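Local coordinates for glycosyl hydrolases family 31 family protein (Aspergillus niger, PDB 6DRU) that hydrolyses xyloglucan oligosaccharides, releasing alpha-xylose from the glucose at their non-reducing end as a family 31 glycoside hydrolase, at residues 611-623 and 638-650. Numbering follows the deposited sequence.
With NAG (2-acetamido-2-deoxy-beta-D-glucopyranose), chain E.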
loop_
_atom_site.group_PDB
_atom_site.type_symbol
_atom_site.label_atom_id
_atom_site.label_comp_id
_atom_site.label_asym_id
_atom_site.label_seq_id
_atom_site.Cartn_x
_atom_site.Cartn_y
_atom_site.Cartn_z
ATOM N N ARG A 611 30.596 -4.667 32.748
ATOM C CA ARG A 611 31.827 -5.395 32.479
ATOM C C ARG A 611 31.485 -6.754 31.885
ATOM O O ARG A 611 30.883 -7.593 32.563
ATOM C CB ARG A 611 32.635 -5.550 33.768
ATOM C CG ARG A 611 34.087 -5.918 33.568
ATOM C CD ARG A 611 34.779 -4.876 32.715
ATOM N NE ARG A 611 36.211 -5.127 32.594
ATOM C CZ ARG A 611 37.139 -4.453 33.263
ATOM N NH1 ARG A 611 36.780 -3.488 34.100
ATOM N NH2 ARG A 611 38.423 -4.740 33.096
ATOM N N SER A 612 31.850 -6.974 30.623
ATOM C CA SER A 612 31.437 -8.183 29.923
ATOM C C SER A 612 31.950 -9.430 30.632
ATOM O O SER A 612 33.096 -9.484 31.084
ATOM C CB SER A 612 31.938 -8.159 28.483
ATOM O OG SER A 612 31.471 -7.012 27.796
ATOM N N ILE A 613 31.084 -10.438 30.729
ATOM C CA ILE A 613 31.411 -11.663 31.450
ATOM C C ILE A 613 32.300 -12.545 30.584
ATOM O O ILE A 613 33.483 -12.729 30.889
ATOM C CB ILE A 613 30.135 -12.400 31.893
ATOM C CG1 ILE A 613 29.315 -11.498 32.817
ATOM C CG2 ILE A 613 30.486 -13.701 32.591
ATOM C CD1 ILE A 613 28.022 -12.111 33.279
ATOM N N MET A 614 31.758 -13.096 29.502
ATOM C CA MET A 614 32.596 -13.784 28.529
ATOM C C MET A 614 33.051 -12.771 27.486
ATOM O O MET A 614 32.233 -12.048 26.908
ATOM C CB MET A 614 31.877 -14.977 27.891
ATOM C CG MET A 614 30.570 -14.697 27.184
ATOM S SD MET A 614 29.834 -16.246 26.606
ATOM C CE MET A 614 31.027 -16.770 25.378
ATOM N N ARG A 615 34.360 -12.717 27.262
ATOM C CA ARG A 615 35.004 -11.558 26.657
ATOM C C ARG A 615 35.756 -11.947 25.394
ATOM O O ARG A 615 36.699 -12.753 25.465
ATOM C CB ARG A 615 35.958 -10.912 27.667
ATOM C CG ARG A 615 35.286 -10.513 28.971
ATOM C CD ARG A 615 36.290 -10.081 30.029
ATOM N NE ARG A 615 37.036 -8.889 29.638
ATOM C CZ ARG A 615 36.557 -7.652 29.698
ATOM N NH1 ARG A 615 35.323 -7.436 30.132
ATOM N NH2 ARG A 615 37.312 -6.630 29.321
ATOM N N PRO A 616 35.386 -11.414 24.232
ATOM C CA PRO A 616 36.220 -11.604 23.041
ATOM C C PRO A 616 37.598 -10.994 23.249
ATOM O O PRO A 616 37.774 -10.048 24.020
ATOM C CB PRO A 616 35.438 -10.881 21.938
ATOM C CG PRO A 616 34.513 -9.953 22.663
ATOM C CD PRO A 616 34.165 -10.648 23.937
ATOM N N LEU A 617 38.583 -11.551 22.541
ATOM C CA LEU A 617 39.981 -11.239 22.824
ATOM C C LEU A 617 40.344 -9.787 22.536
ATOM O O LEU A 617 41.330 -9.294 23.091
ATOM C CB LEU A 617 40.901 -12.166 22.027
ATOM C CG LEU A 617 40.819 -13.650 22.391
ATOM C CD1 LEU A 617 41.836 -14.459 21.602
ATOM C CD2 LEU A 617 41.012 -13.848 23.889
ATOM N N TYR A 618 39.581 -9.089 21.691
ATOM C CA TYR A 618 39.925 -7.704 21.393
ATOM C C TYR A 618 39.673 -6.775 22.573
ATOM O O TYR A 618 40.254 -5.687 22.626
ATOM C CB TYR A 618 39.156 -7.208 20.162
ATOM C CG TYR A 618 37.646 -7.265 20.271
ATOM C CD1 TYR A 618 36.942 -6.317 21.005
ATOM C CD2 TYR A 618 36.921 -8.253 19.616
ATOM C CE1 TYR A 618 35.566 -6.362 21.100
ATOM C CE2 TYR A 618 35.542 -8.303 19.703
ATOM C CZ TYR A 618 34.870 -7.356 20.449
ATOM O OH TYR A 618 33.498 -7.400 20.543
ATOM N N MET A 619 38.830 -7.180 23.526
ATOM C CA MET A 619 38.505 -6.289 24.632
ATOM C C MET A 619 39.643 -6.184 25.637
ATOM O O MET A 619 39.746 -5.177 26.348
ATOM C CB MET A 619 37.230 -6.759 25.329
ATOM C CG MET A 619 35.968 -6.476 24.538
ATOM S SD MET A 619 34.512 -6.406 25.591
ATOM C CE MET A 619 34.604 -8.022 26.320
ATOM N N ASP A 620 40.498 -7.204 25.719
ATOM C CA ASP A 620 41.576 -7.218 26.698
ATOM C C ASP A 620 42.973 -7.155 26.099
ATOM O O ASP A 620 43.913 -6.801 26.817
ATOM C CB ASP A 620 41.482 -8.475 27.577
ATOM C CG ASP A 620 40.444 -8.344 28.677
ATOM O OD1 ASP A 620 40.269 -7.223 29.202
ATOM O OD2 ASP A 620 39.812 -9.365 29.022
ATOM N N PHE A 621 43.141 -7.472 24.811
ATOM C CA PHE A 621 44.480 -7.575 24.242
ATOM C C PHE A 621 44.611 -6.887 22.887
ATOM O O PHE A 621 45.562 -7.173 22.152
ATOM C CB PHE A 621 44.906 -9.042 24.115
ATOM C CG PHE A 621 44.680 -9.858 25.358
ATOM C CD1 PHE A 621 45.470 -9.671 26.481
ATOM C CD2 PHE A 621 43.690 -10.827 25.399
ATOM C CE1 PHE A 621 45.268 -10.423 27.625
ATOM C CE2 PHE A 621 43.484 -11.585 26.542
ATOM C CZ PHE A 621 44.275 -11.380 27.656
ATOM N N GLU A 622 43.686 -5.996 22.521
ATOM C CA GLU A 622 43.903 -5.220 21.302
ATOM C C GLU A 622 44.955 -4.144 21.524
ATOM O O GLU A 622 45.817 -3.923 20.666
ATOM C CB GLU A 622 42.605 -4.585 20.810
ATOM C CG GLU A 622 42.722 -4.068 19.379
ATOM C CD GLU A 622 41.628 -3.092 19.002
ATOM O OE1 GLU A 622 41.660 -1.945 19.497
ATOM O OE2 GLU A 622 40.744 -3.465 18.202
ATOM N N LYS A 623 44.893 -3.457 22.669
ATOM C CA LYS A 623 45.934 -2.495 23.015
ATOM C C LYS A 623 47.302 -3.162 23.073
ATOM O O LYS A 623 48.313 -2.556 22.700
ATOM C CB LYS A 623 45.618 -1.842 24.360
ATOM C CG LYS A 623 44.495 -0.822 24.335
ATOM C CD LYS A 623 44.004 -0.538 25.750
ATOM C CE LYS A 623 43.424 0.862 25.881
ATOM N NZ LYS A 623 42.940 1.125 27.265
ATOM N N TYR A 638 41.146 -18.538 16.373
ATOM C CA TYR A 638 41.720 -18.127 17.649
ATOM C C TYR A 638 40.927 -17.010 18.313
ATOM O O TYR A 638 41.053 -16.820 19.527
ATOM C CB TYR A 638 43.172 -17.691 17.459
ATOM C CG TYR A 638 44.087 -18.812 17.024
ATOM C CD1 TYR A 638 44.023 -20.060 17.630
ATOM C CD2 TYR A 638 45.009 -18.625 16.004
ATOM C CE1 TYR A 638 44.855 -21.090 17.233
ATOM C CE2 TYR A 638 45.844 -19.649 15.600
ATOM C CZ TYR A 638 45.764 -20.878 16.217
ATOM O OH TYR A 638 46.596 -21.898 15.815
ATOM N N THR A 639 40.119 -16.269 17.553
ATOM C CA THR A 639 39.303 -15.204 18.115
ATOM C C THR A 639 37.811 -15.506 18.108
ATOM O O THR A 639 37.085 -14.948 18.937
ATOM C CB THR A 639 39.546 -13.887 17.363
ATOM O OG1 THR A 639 39.376 -14.099 15.956
ATOM C CG2 THR A 639 40.952 -13.384 17.625
ATOM N N THR A 640 37.340 -16.370 17.211
ATOM C CA THR A 640 35.938 -16.764 17.190
ATOM C C THR A 640 35.642 -17.966 18.077
ATOM O O THR A 640 34.466 -18.264 18.316
ATOM C CB THR A 640 35.486 -17.068 15.755
ATOM O OG1 THR A 640 36.153 -18.242 15.275
ATOM C CG2 THR A 640 35.797 -15.897 14.837
ATOM N N GLN A 641 36.672 -18.663 18.571
ATOM C CA GLN A 641 36.479 -19.845 19.404
ATOM C C GLN A 641 37.284 -19.800 20.700
ATOM O O GLN A 641 37.299 -20.793 21.436
ATOM C CB GLN A 641 36.825 -21.118 18.621
ATOM C CG GLN A 641 36.038 -21.283 17.327
ATOM C CD GLN A 641 36.404 -22.549 16.576
ATOM O OE1 GLN A 641 36.237 -22.634 15.360
ATOM N NE2 GLN A 641 36.902 -23.543 17.302
ATOM N N GLN A 642 37.954 -18.689 20.996
ATOM C CA GLN A 642 38.586 -18.463 22.287
ATOM C C GLN A 642 38.031 -17.186 22.900
ATOM O O GLN A 642 37.582 -16.284 22.186
ATOM C CB GLN A 642 40.113 -18.346 22.175
ATOM C CG GLN A 642 40.807 -19.487 21.455
ATOM C CD GLN A 642 42.316 -19.311 21.425
ATOM O OE1 GLN A 642 43.036 -20.101 20.814
ATOM N NE2 GLN A 642 42.801 -18.270 22.093
ATOM N N TYR A 643 38.071 -17.108 24.228
ATOM C CA TYR A 643 37.549 -15.936 24.914
ATOM C C TYR A 643 38.051 -15.930 26.348
ATOM O O TYR A 643 38.491 -16.953 26.878
ATOM C CB TYR A 643 36.017 -15.907 24.896
ATOM C CG TYR A 643 35.371 -17.049 25.647
ATOM C CD1 TYR A 643 35.179 -18.283 25.042
ATOM C CD2 TYR A 643 34.945 -16.886 26.960
ATOM C CE1 TYR A 643 34.586 -19.328 25.724
ATOM C CE2 TYR A 643 34.351 -17.924 27.651
ATOM C CZ TYR A 643 34.174 -19.143 27.027
ATOM O OH TYR A 643 33.582 -20.182 27.709
ATOM N N MET A 644 37.972 -14.758 26.968
ATOM C CA MET A 644 38.268 -14.607 28.384
ATOM C C MET A 644 36.966 -14.735 29.166
ATOM O O MET A 644 36.063 -13.905 29.016
ATOM C CB MET A 644 38.939 -13.261 28.657
ATOM C CG MET A 644 40.357 -13.146 28.103
ATOM S SD MET A 644 41.599 -14.086 29.016
ATOM C CE MET A 644 41.599 -13.234 30.592
ATOM N N PHE A 645 36.866 -15.775 29.991
ATOM C CA PHE A 645 35.724 -15.948 30.886
ATOM C C PHE A 645 36.070 -15.271 32.204
ATOM O O PHE A 645 36.758 -15.843 33.051
ATOM C CB PHE A 645 35.399 -17.424 31.075
ATOM C CG PHE A 645 34.150 -17.668 31.864
ATOM C CD1 PHE A 645 32.929 -17.206 31.408
ATOM C CD2 PHE A 645 34.195 -18.359 33.062
ATOM C CE1 PHE A 645 31.776 -17.427 32.133
ATOM C CE2 PHE A 645 33.043 -18.584 33.791
ATOM C CZ PHE A 645 31.832 -18.118 33.324
ATOM N N GLY A 646 35.589 -14.045 32.376
ATOM C CA GLY A 646 36.026 -13.207 33.464
ATOM C C GLY A 646 37.388 -12.617 33.161
ATOM O O GLY A 646 37.918 -12.761 32.054
ATOM N N PRO A 647 37.993 -11.945 34.145
ATOM C CA PRO A 647 39.280 -11.280 33.898
ATOM C C PRO A 647 40.490 -12.200 33.940
ATOM O O PRO A 647 41.576 -11.773 33.523
ATOM C CB PRO A 647 39.349 -10.240 35.024
ATOM C CG PRO A 647 38.578 -10.857 36.133
ATOM C CD PRO A 647 37.459 -11.638 35.484
ATOM N N ARG A 648 40.353 -13.440 34.405
ATOM C CA ARG A 648 41.514 -14.287 34.643
ATOM C C ARG A 648 41.559 -15.556 33.804
ATOM O O ARG A 648 42.655 -16.046 33.528
ATOM C CB ARG A 648 41.594 -14.680 36.128
ATOM C CG ARG A 648 41.584 -13.500 37.087
ATOM C CD ARG A 648 42.963 -12.868 37.206
ATOM N NE ARG A 648 42.937 -11.624 37.974
ATOM C CZ ARG A 648 43.403 -11.501 39.213
ATOM N NH1 ARG A 648 43.942 -12.545 39.827
ATOM N NH2 ARG A 648 43.339 -10.331 39.836
ATOM N N LEU A 649 40.420 -16.094 33.379
ATOM C CA LEU A 649 40.387 -17.377 32.688
ATOM C C LEU A 649 40.345 -17.177 31.180
ATOM O O LEU A 649 39.617 -16.318 30.678
ATOM C CB LEU A 649 39.178 -18.200 33.136
ATOM C CG LEU A 649 39.199 -18.694 34.584
ATOM C CD1 LEU A 649 37.909 -19.421 34.919
ATOM C CD2 LEU A 649 40.396 -19.598 34.819
ATOM N N LEU A 650 41.132 -17.975 30.459
ATOM C CA LEU A 650 41.099 -18.026 29.002
ATOM C C LEU A 650 40.650 -19.419 28.584
ATOM O O LEU A 650 41.319 -20.408 28.899
ATOM C CB LEU A 650 42.465 -17.694 28.401
ATOM C CG LEU A 650 42.582 -17.874 26.887
ATOM C CD1 LEU A 650 42.034 -16.654 26.163
ATOM C CD2 LEU A 650 44.020 -18.142 26.474
HETATM C C1 NAG E . 37.514 -22.893 12.216
HETATM C C2 NAG E . 36.941 -24.293 12.303
HETATM C C3 NAG E . 36.418 -24.780 11.003
HETATM C C4 NAG E . 35.500 -23.753 10.383
HETATM C C5 NAG E . 36.231 -22.435 10.279
HETATM C C6 NAG E . 35.327 -21.396 9.647
HETATM C C7 NAG E . 37.801 -25.819 14.033
HETATM C C8 NAG E . 38.870 -26.764 14.533
HETATM N N2 NAG E . 37.946 -25.182 12.773
HETATM O O3 NAG E . 35.750 -26.005 11.203
HETATM O O4 NAG E . 35.101 -24.177 9.101
HETATM O O5 NAG E . 36.605 -22.031 11.575
HETATM O O6 NAG E . 35.205 -20.280 10.499
HETATM O O7 NAG E . 36.819 -25.602 14.713
#
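Arg615 and Met644 face each other as an antiparallel hydrogen-bonded pair: Met644 N donates to Arg615 O at 2.8 Å and Arg615 N returns a more bent bond to Met644 O. A further bond, from Gly646 N to Ile613 O (2.9 Å), continues the pairing past the non-hydrogen-bonded pair Met614 and Phe645. On the face that carries Met614 and Phe645, Met614 CG sits between the backbone N and the carbonyl carbon (chi1 57°), and a bend at chi3 sets CE over one face of the Tyr643 ring, 4.1 Å from the centroid and 6° off the normal, a CH-pi contact. Met614 CB meets the Phe645 ring at its edge, while Ile613 CG2 lies beside Phe645 CE1. Across the sheet, the Met644 chain, bent at chi2 and chi3, brings SD to the edge of the Phe621 ring, 5.2 Å from its centroid, in a Met-aromatic contact. Leu617 spreads its two branches, CD1 beside Thr639 CG2 and CD2 against Leu650 CD1 at 3.8 Å. Further out, Arg615 grips Asp620 side-on, NE to OD2 (2.9 Å) and NH2 to OD1, and its NH1 reaches Ser612 O in the guanidinium plane; NH2 also forms a salt bridge with Asp229. These bonds fix the guanidinium, with Met619 CE over one of its faces. Tyr643 OH is held by Phe550 O and Trp547, and helix 596-609 touches Ile613 and Phe645. The short strand 614-615 thus forms one margin of an antiparallel sheet, joined to the hairpin of strands 643-645 and 649-651, in the C-terminal beta domain that follows the TIM barrel in family 31 glycosidases.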